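Long-range contact in myosin-4 (Saccharomyces cerevisiae, PDB 3MMI), which is a type V myosin motor that carries specific mRNAs, including that of ASH1, into the bud through its interaction with SHE3: residues Tyr296-Leu308 and Val331-Ile345. Sequence-based numbering, arbitrary orientation.
Sequences YALNPAQIQAILL and VIKRENLSLPGKMEI
The amides of Asn-299 and Gln-302, the two residues of a capping box at the start of helix 300-308, bond to Glu-344 O and Ile-345 O in the chain running on from helix 322-338 in the globular tail of this myosin. Each amide works at both ends. Asn-299 OD1 accepts from Gln-302 N at 2.8 Å, nearly in line with its C=O, and Gln-302 OE1 returns the bond to Asn-299 N at 2.7 Å. The NH2 ends then grip successive carbonyls: Asn-299 ND2 gives to Glu-344 O at 3.0 Å, and Gln-302 NE2 to Ile-345 O at 2.9 Å. Both acceptors lie in the plane of the donating amide, whereas each donor is tilted by about 30° from the carbonyl plane. With CG between its backbone N and carbonyl carbon (chi1 64°), Asn-299 can cap the helix and still present ND2 to Glu-344; an alanine here would probably leave Gln-302 N and Glu-344 O without these mates. Proline suits the first helical turn, needing no N-H partner; its CG and CB lie against Val-331 CG1, the side chains crossing at about a right angle, and CB also meets Ile-332 CG1. The small Ala-301 admits Ile-345 CG1 and Met-343 SD against its CB. Flexible Met-343 runs antiparallel to the Asn-299 side chain, its CG beside ND2, and a turn about chi3 (-79°) brings CE to 3.5 Å from Pro-300 CD.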
loop_
_atom_site.group_PDB
_atom_site.type_symbol
_atom_site.label_atom_id
_atom_site.label_comp_id
_atom_site.label_asym_id
_atom_site.label_seq_id
_atom_site.Cartn_x
_atom_site.Cartn_y
_atom_site.Cartn_z
ATOM N N TYR A 296 -22.122 -2.065 -5.455
ATOM C CA TYR A 296 -21.316 -1.263 -4.498
ATOM C C TYR A 296 -19.791 -1.080 -4.810
ATOM O O TYR A 296 -19.081 -0.426 -3.992
ATOM C CB TYR A 296 -21.497 -1.877 -3.086
ATOM C CG TYR A 296 -22.986 -2.080 -2.725
ATOM C CD1 TYR A 296 -23.782 -0.992 -2.163
ATOM C CD2 TYR A 296 -23.610 -3.336 -2.938
ATOM C CE1 TYR A 296 -25.056 -1.148 -1.836
ATOM C CE2 TYR A 296 -24.948 -3.508 -2.623
ATOM C CZ TYR A 296 -25.671 -2.400 -2.061
ATOM O OH TYR A 296 -26.970 -2.587 -1.727
ATOM N N ALA A 297 -19.266 -1.640 -5.917
ATOM C CA ALA A 297 -17.839 -1.279 -6.250
ATOM C C ALA A 297 -17.571 0.345 -6.244
ATOM O O ALA A 297 -16.506 0.797 -5.840
ATOM C CB ALA A 297 -17.436 -1.856 -7.534
ATOM N N LEU A 298 -18.540 1.087 -6.768
ATOM C CA LEU A 298 -18.584 2.555 -6.772
ATOM C C LEU A 298 -19.810 3.007 -6.048
ATOM O O LEU A 298 -20.873 2.367 -6.233
ATOM C CB LEU A 298 -18.584 3.128 -8.191
ATOM C CG LEU A 298 -17.195 2.932 -8.919
ATOM C CD1 LEU A 298 -17.273 3.117 -10.450
ATOM C CD2 LEU A 298 -15.987 3.672 -8.354
ATOM N N ASN A 299 -19.746 4.109 -5.283
ATOM C CA ASN A 299 -21.005 4.552 -4.702
ATOM C C ASN A 299 -21.793 5.347 -5.706
ATOM O O ASN A 299 -21.313 5.708 -6.781
ATOM C CB ASN A 299 -20.705 5.215 -3.284
ATOM C CG ASN A 299 -19.900 6.388 -3.394
ATOM O OD1 ASN A 299 -20.071 7.152 -4.355
ATOM N ND2 ASN A 299 -19.092 6.632 -2.364
ATOM N N PRO A 300 -23.013 5.774 -5.314
ATOM C CA PRO A 300 -23.795 6.609 -6.181
ATOM C C PRO A 300 -23.191 7.982 -6.539
ATOM O O PRO A 300 -23.351 8.368 -7.671
ATOM C CB PRO A 300 -25.132 6.695 -5.453
ATOM C CG PRO A 300 -25.184 5.407 -4.628
ATOM C CD PRO A 300 -23.741 5.432 -4.083
ATOM N N ALA A 301 -22.435 8.629 -5.642
ATOM C CA ALA A 301 -21.876 10.002 -5.904
ATOM C C ALA A 301 -20.722 9.750 -6.906
ATOM O O ALA A 301 -20.461 10.562 -7.773
ATOM C CB ALA A 301 -21.376 10.610 -4.652
ATOM N N GLN A 302 -19.974 8.639 -6.724
ATOM C CA GLN A 302 -18.823 8.293 -7.648
ATOM C C GLN A 302 -19.328 8.047 -9.016
ATOM O O GLN A 302 -18.847 8.556 -10.013
ATOM C CB GLN A 302 -18.076 7.109 -7.100
ATOM C CG GLN A 302 -17.200 7.483 -5.896
ATOM C CD GLN A 302 -16.652 6.282 -5.199
ATOM O OE1 GLN A 302 -17.319 5.271 -5.135
ATOM N NE2 GLN A 302 -15.547 6.441 -4.488
ATOM N N ILE A 303 -20.427 7.316 -9.103
ATOM C CA ILE A 303 -20.988 7.049 -10.389
ATOM C C ILE A 303 -21.567 8.296 -11.002
ATOM O O ILE A 303 -21.435 8.518 -12.250
ATOM C CB ILE A 303 -22.119 5.958 -10.325
ATOM C CG1 ILE A 303 -21.610 4.628 -9.825
ATOM C CG2 ILE A 303 -22.878 5.843 -11.656
ATOM C CD1 ILE A 303 -22.693 3.660 -9.593
ATOM N N GLN A 304 -22.283 9.078 -10.224
ATOM C CA GLN A 304 -22.719 10.413 -10.710
ATOM C C GLN A 304 -21.583 11.271 -11.120
ATOM O O GLN A 304 -21.675 11.975 -12.163
ATOM C CB GLN A 304 -23.611 11.090 -9.595
ATOM C CG GLN A 304 -24.284 12.341 -10.141
ATOM C CD GLN A 304 -24.704 13.301 -9.038
ATOM O OE1 GLN A 304 -23.983 13.563 -8.117
ATOM N NE2 GLN A 304 -25.914 13.666 -9.094
ATOM N N ALA A 305 -20.525 11.306 -10.327
ATOM C CA ALA A 305 -19.374 12.182 -10.735
ATOM C C ALA A 305 -18.903 11.844 -12.137
ATOM O O ALA A 305 -18.471 12.685 -12.969
ATOM C CB ALA A 305 -18.243 12.026 -9.764
ATOM N N ILE A 306 -18.927 10.555 -12.432
ATOM C CA ILE A 306 -18.373 10.107 -13.723
ATOM C C ILE A 306 -19.315 10.494 -14.877
ATOM O O ILE A 306 -18.901 11.040 -15.887
ATOM C CB ILE A 306 -18.150 8.583 -13.793
ATOM C CG1 ILE A 306 -16.937 8.102 -12.943
ATOM C CG2 ILE A 306 -18.074 8.089 -15.259
ATOM C CD1 ILE A 306 -17.200 6.725 -12.455
ATOM N N LEU A 307 -20.598 10.277 -14.687
ATOM C CA LEU A 307 -21.568 10.636 -15.691
ATOM C C LEU A 307 -21.831 12.176 -15.895
ATOM O O LEU A 307 -22.282 12.559 -16.975
ATOM C CB LEU A 307 -22.938 10.011 -15.336
ATOM C CG LEU A 307 -22.980 8.449 -15.183
ATOM C CD1 LEU A 307 -24.300 7.828 -14.846
ATOM C CD2 LEU A 307 -22.528 7.861 -16.474
ATOM N N LEU A 308 -21.670 13.026 -14.869
ATOM C CA LEU A 308 -21.814 14.465 -15.074
ATOM C C LEU A 308 -20.715 14.977 -15.977
ATOM O O LEU A 308 -20.854 16.036 -16.516
ATOM C CB LEU A 308 -21.757 15.204 -13.675
ATOM C CG LEU A 308 -23.027 14.929 -12.880
ATOM C CD1 LEU A 308 -22.860 15.255 -11.422
ATOM C CD2 LEU A 308 -24.229 15.607 -13.508
ATOM N N VAL A 331 -31.114 9.224 -5.355
ATOM C CA VAL A 331 -30.409 8.173 -4.626
ATOM C C VAL A 331 -29.440 8.735 -3.672
ATOM O O VAL A 331 -29.423 8.397 -2.505
ATOM C CB VAL A 331 -29.724 7.028 -5.647
ATOM C CG1 VAL A 331 -28.849 6.069 -4.879
ATOM C CG2 VAL A 331 -30.819 6.285 -6.270
ATOM N N ILE A 332 -28.613 9.607 -4.206
ATOM C CA ILE A 332 -27.669 10.403 -3.325
ATOM C C ILE A 332 -28.388 11.074 -2.147
ATOM O O ILE A 332 -27.963 10.979 -0.971
ATOM C CB ILE A 332 -26.784 11.340 -4.178
ATOM C CG1 ILE A 332 -25.966 10.411 -5.143
ATOM C CG2 ILE A 332 -25.885 12.253 -3.206
ATOM C CD1 ILE A 332 -25.394 11.054 -6.361
ATOM N N LYS A 333 -29.513 11.673 -2.464
ATOM C CA LYS A 333 -30.231 12.501 -1.420
ATOM C C LYS A 333 -30.797 11.545 -0.330
ATOM O O LYS A 333 -30.639 11.704 0.896
ATOM C CB LYS A 333 -31.351 13.299 -2.108
ATOM C CG LYS A 333 -32.393 13.861 -1.134
ATOM C CD LYS A 333 -33.532 14.432 -1.876
ATOM C CE LYS A 333 -34.504 13.277 -2.161
ATOM N NZ LYS A 333 -35.810 13.675 -2.811
ATOM N N ARG A 334 -31.378 10.462 -0.806
ATOM C CA ARG A 334 -31.816 9.379 0.047
ATOM C C ARG A 334 -30.755 8.896 0.986
ATOM O O ARG A 334 -30.980 8.854 2.141
ATOM C CB ARG A 334 -32.374 8.219 -0.760
ATOM C CG ARG A 334 -33.193 7.238 0.036
ATOM N NH2 ARG A 334 -37.727 5.713 0.664
ATOM N N GLU A 335 -29.595 8.601 0.471
ATOM C CA GLU A 335 -28.512 8.228 1.314
ATOM C C GLU A 335 -28.021 9.314 2.237
ATOM O O GLU A 335 -27.641 8.995 3.304
ATOM C CB GLU A 335 -27.392 7.616 0.524
ATOM O OE2 GLU A 335 -25.198 5.011 1.845
ATOM N N ASN A 336 -28.023 10.582 1.844
ATOM C CA ASN A 336 -27.714 11.666 2.801
ATOM C C ASN A 336 -28.675 11.594 4.025
ATOM O O ASN A 336 -28.244 11.758 5.198
ATOM C CB ASN A 336 -27.798 13.044 2.087
ATOM C CG ASN A 336 -27.332 14.162 2.957
ATOM O OD1 ASN A 336 -27.867 14.423 4.080
ATOM N ND2 ASN A 336 -26.328 14.790 2.492
ATOM N N LEU A 337 -29.950 11.326 3.745
ATOM C CA LEU A 337 -30.964 11.372 4.816
ATOM C C LEU A 337 -30.901 10.184 5.756
ATOM O O LEU A 337 -31.183 10.326 6.981
ATOM C CB LEU A 337 -32.369 11.406 4.230
ATOM C CG LEU A 337 -32.659 12.618 3.330
ATOM C CD1 LEU A 337 -33.995 12.503 2.617
ATOM C CD2 LEU A 337 -32.551 13.910 4.137
ATOM N N SER A 338 -30.491 9.023 5.203
ATOM C CA SER A 338 -30.456 7.794 6.027
ATOM C C SER A 338 -29.239 7.516 6.901
ATOM O O SER A 338 -29.377 7.035 8.049
ATOM C CB SER A 338 -30.618 6.559 5.185
ATOM O OG SER A 338 -31.694 6.740 4.303
ATOM N N LEU A 339 -28.056 7.780 6.347
ATOM C CA LEU A 339 -26.854 7.498 7.096
ATOM C C LEU A 339 -26.126 8.748 7.524
ATOM O O LEU A 339 -26.221 9.771 6.840
ATOM C CB LEU A 339 -25.981 6.621 6.215
ATOM C CG LEU A 339 -26.750 5.420 5.653
ATOM C CD1 LEU A 339 -25.828 4.732 4.616
ATOM C CD2 LEU A 339 -27.123 4.425 6.770
ATOM N N PRO A 340 -25.353 8.653 8.639
ATOM C CA PRO A 340 -24.717 9.801 9.204
ATOM C C PRO A 340 -23.377 10.194 8.547
ATOM O O PRO A 340 -22.886 11.344 8.783
ATOM C CB PRO A 340 -24.570 9.419 10.688
ATOM C CG PRO A 340 -24.423 7.974 10.658
ATOM C CD PRO A 340 -25.281 7.477 9.536
ATOM N N GLY A 341 -22.783 9.280 7.763
ATOM C CA GLY A 341 -21.391 9.486 7.272
ATOM C C GLY A 341 -21.418 10.067 5.877
ATOM O O GLY A 341 -22.363 9.867 5.159
ATOM N N LYS A 342 -20.414 10.877 5.581
ATOM C CA LYS A 342 -20.166 11.387 4.261
ATOM C C LYS A 342 -19.907 10.267 3.255
ATOM O O LYS A 342 -19.150 9.336 3.508
ATOM C CB LYS A 342 -18.991 12.355 4.244
ATOM C CG LYS A 342 -18.764 12.963 2.857
ATOM C CD LYS A 342 -17.698 14.136 2.837
ATOM C CE LYS A 342 -17.278 14.416 1.394
ATOM N NZ LYS A 342 -16.157 15.399 1.147
ATOM N N MET A 343 -20.595 10.368 2.143
ATOM C CA MET A 343 -20.395 9.489 1.015
ATOM C C MET A 343 -19.271 10.099 0.100
ATOM O O MET A 343 -19.559 10.973 -0.726
ATOM C CB MET A 343 -21.732 9.360 0.272
ATOM C CG MET A 343 -21.640 8.440 -1.024
ATOM S SD MET A 343 -23.100 8.444 -2.090
ATOM C CE MET A 343 -24.223 7.286 -1.122
ATOM N N GLU A 344 -18.017 9.653 0.336
ATOM C CA GLU A 344 -16.826 10.232 -0.227
ATOM C C GLU A 344 -16.793 9.938 -1.689
ATOM O O GLU A 344 -17.077 8.825 -2.093
ATOM C CB GLU A 344 -15.560 9.628 0.380
ATOM C CG GLU A 344 -15.525 9.434 1.904
ATOM C CD GLU A 344 -15.278 10.728 2.595
ATOM O OE1 GLU A 344 -15.060 11.726 1.836
ATOM O OE2 GLU A 344 -15.307 10.729 3.878
ATOM N N ILE A 345 -16.501 10.905 -2.525
ATOM C CA ILE A 345 -16.225 10.632 -3.894
ATOM C C ILE A 345 -14.735 10.212 -4.091
ATOM O O ILE A 345 -14.517 9.134 -4.701
ATOM C CB ILE A 345 -16.543 11.775 -4.780
ATOM C CG1 ILE A 345 -18.027 12.080 -4.745
ATOM C CG2 ILE A 345 -16.099 11.589 -6.174
ATOM C CD1 ILE A 345 -18.417 13.330 -5.671
#